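Local coordinates for protein class I SAM-dependent methyltransferase (Silicibacter pomeroyi DSS-3, PDB 3CVO) that is of uncharacterised function but, as a class I methyltransferase-like protein with a Rossmann fold, probably transfers methyl groups from S-adenosylmethionine, at residues A[41-46]-A[54-59]. Sequence-based numbering, arbitrary orientation.
With EDO (1,2-ethanediol), chain O.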
loop_
_atom_site.group_PDB
_atom_site.type_symbol
_atom_site.label_atom_id
_atom_site.label_comp_id
_atom_site.label_asym_id
_atom_site.label_seq_id
_atom_site.Cartn_x
_atom_site.Cartn_y
_atom_site.Cartn_z
ATOM N N GLY A 41 -5.627 -1.756 29.369
ATOM C CA GLY A 41 -4.798 -1.934 30.574
ATOM C C GLY A 41 -3.392 -1.386 30.412
ATOM O O GLY A 41 -2.807 -0.806 31.349
ATOM N N SER A 42 -2.852 -1.528 29.210
ATOM C CA SER A 42 -1.450 -1.152 28.962
ATOM C C SER A 42 -1.314 0.357 29.084
ATOM O O SER A 42 -0.324 0.907 29.574
ATOM C CB SER A 42 -0.997 -1.606 27.570
ATOM O OG SER A 42 -1.899 -1.178 26.549
ATOM N N THR A 43 -2.378 1.013 28.658
ATOM C CA THR A 43 -2.431 2.457 28.604
ATOM C C THR A 43 -2.426 3.018 30.015
ATOM O O THR A 43 -1.800 4.031 30.277
ATOM C CB THR A 43 -3.731 2.934 27.910
ATOM O OG1 THR A 43 -3.920 2.213 26.666
ATOM C CG2 THR A 43 -3.658 4.436 27.655
ATOM N N VAL A 44 -3.128 2.325 30.918
ATOM C CA VAL A 44 -3.162 2.698 32.353
ATOM C C VAL A 44 -1.773 2.521 32.951
ATOM O O VAL A 44 -1.298 3.356 33.702
ATOM C CB VAL A 44 -4.226 1.878 33.150
ATOM C CG1 VAL A 44 -4.139 2.156 34.675
ATOM C CG2 VAL A 44 -5.632 2.179 32.619
ATOM N N VAL A 45 -1.123 1.426 32.591
ATOM C CA VAL A 45 0.259 1.190 33.005
ATOM C C VAL A 45 1.168 2.362 32.621
ATOM O O VAL A 45 2.000 2.808 33.423
ATOM C CB VAL A 45 0.866 -0.123 32.460
ATOM C CG1 VAL A 45 2.369 -0.167 32.783
ATOM C CG2 VAL A 45 0.153 -1.340 33.041
ATOM N N ALA A 46 0.954 2.901 31.431
ATOM C CA ALA A 46 1.778 4.005 30.926
ATOM C C ALA A 46 1.432 5.319 31.637
ATOM O O ALA A 46 2.309 6.110 32.027
ATOM C CB ALA A 46 1.594 4.163 29.416
ATOM N N VAL A 54 2.253 9.474 25.626
ATOM C CA VAL A 54 1.532 8.270 25.239
ATOM C C VAL A 54 0.453 8.564 24.218
ATOM O O VAL A 54 -0.322 9.494 24.354
ATOM C CB VAL A 54 0.899 7.573 26.469
ATOM C CG1 VAL A 54 0.409 6.174 26.064
ATOM C CG2 VAL A 54 1.906 7.539 27.621
ATOM N N THR A 55 0.463 7.748 23.162
ATOM C CA THR A 55 -0.529 7.809 22.109
ATOM C C THR A 55 -1.027 6.407 21.879
ATOM O O THR A 55 -0.245 5.465 21.769
ATOM C CB THR A 55 0.017 8.408 20.755
ATOM O OG1 THR A 55 0.682 9.642 21.014
ATOM C CG2 THR A 55 -1.130 8.654 19.766
ATOM N N SER A 56 -2.340 6.275 21.891
ATOM C CA SER A 56 -2.985 4.973 21.737
ATOM C C SER A 56 -4.042 5.050 20.646
ATOM O O SER A 56 -5.002 5.792 20.726
ATOM C CB SER A 56 -3.634 4.529 23.057
ATOM O OG SER A 56 -2.696 4.621 24.139
ATOM N N VAL A 57 -3.811 4.266 19.609
ATOM C CA VAL A 57 -4.678 4.192 18.444
ATOM C C VAL A 57 -5.766 3.182 18.739
ATOM O O VAL A 57 -5.535 2.052 19.152
ATOM C CB VAL A 57 -3.849 3.769 17.145
ATOM C CG1 VAL A 57 -4.796 3.482 15.916
ATOM C CG2 VAL A 57 -2.751 4.803 16.848
ATOM N N GLU A 58 -6.997 3.592 18.523
ATOM C CA GLU A 58 -8.126 2.754 18.922
ATOM C C GLU A 58 -9.261 2.785 17.882
ATOM O O GLU A 58 -9.710 3.849 17.507
ATOM C CB GLU A 58 -8.659 3.279 20.275
ATOM C CG GLU A 58 -9.884 2.546 20.846
ATOM C CD GLU A 58 -9.654 1.033 20.968
ATOM O OE1 GLU A 58 -8.701 0.659 21.670
ATOM O OE2 GLU A 58 -10.391 0.265 20.306
ATOM N N SER A 59 -9.730 1.600 17.484
ATOM C CA SER A 59 -10.770 1.473 16.451
ATOM C C SER A 59 -12.214 1.512 17.010
ATOM O O SER A 59 -13.148 1.848 16.281
ATOM C CB SER A 59 -10.577 0.164 15.637
ATOM O OG SER A 59 -10.540 -0.968 16.484
HETATM C C1 EDO O . 0.837 13.550 19.166
HETATM O O1 EDO O . 2.024 12.887 19.661
HETATM C C2 EDO O . -0.387 12.632 19.280
HETATM O O2 EDO O . -0.424 12.023 20.586
#
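The first torsions of Thr43 and Ser56 bring their side chains together: with chi1 at -49° Thr43 holds CG2 anti to the backbone N and OG1 beside that N, while Ser56, at -51°, has OG anti to its own carbonyl carbon. CG2 of Thr43 thereby comes to 3.6 Å from Ser56 OG. This is the helix-to-second-strand packing of a beta-alpha-beta unit (strand 33-37, helix 41-47, strand 53-58) in the Rossmann fold of class I methyltransferases. At 3.7 Å, Thr43 OG1 and Ser56 OG are too far apart to bond each other directly; instead both hydrogen-bond to Glu36 OE1 on the first strand, and one carboxylate oxygen is thus held from helix and strand alike. Ser42 OG bonds the other oxygen, OE2, which should help fix the rotation of the carboxylate. One helical turn on from Thr43, the methyl of Ala46 points at the strand. The two segments bury 143 Å² between them, both sides summed. Thr55 faces away from the helix, and its OG1 lies 2.7 Å from O2 of an ethanediol that is probably a crystallisation additive. A valine here would remove that hydroxyl and probably cost the diol one of its polar partners, leaving those from His53, Asn83 and Gly119, the helix packing being little involved. In the apolar part of the contact, Ala46 CB stands 3.8 Å from Val54 CG2 and 4.1 Å from Val54 CG1.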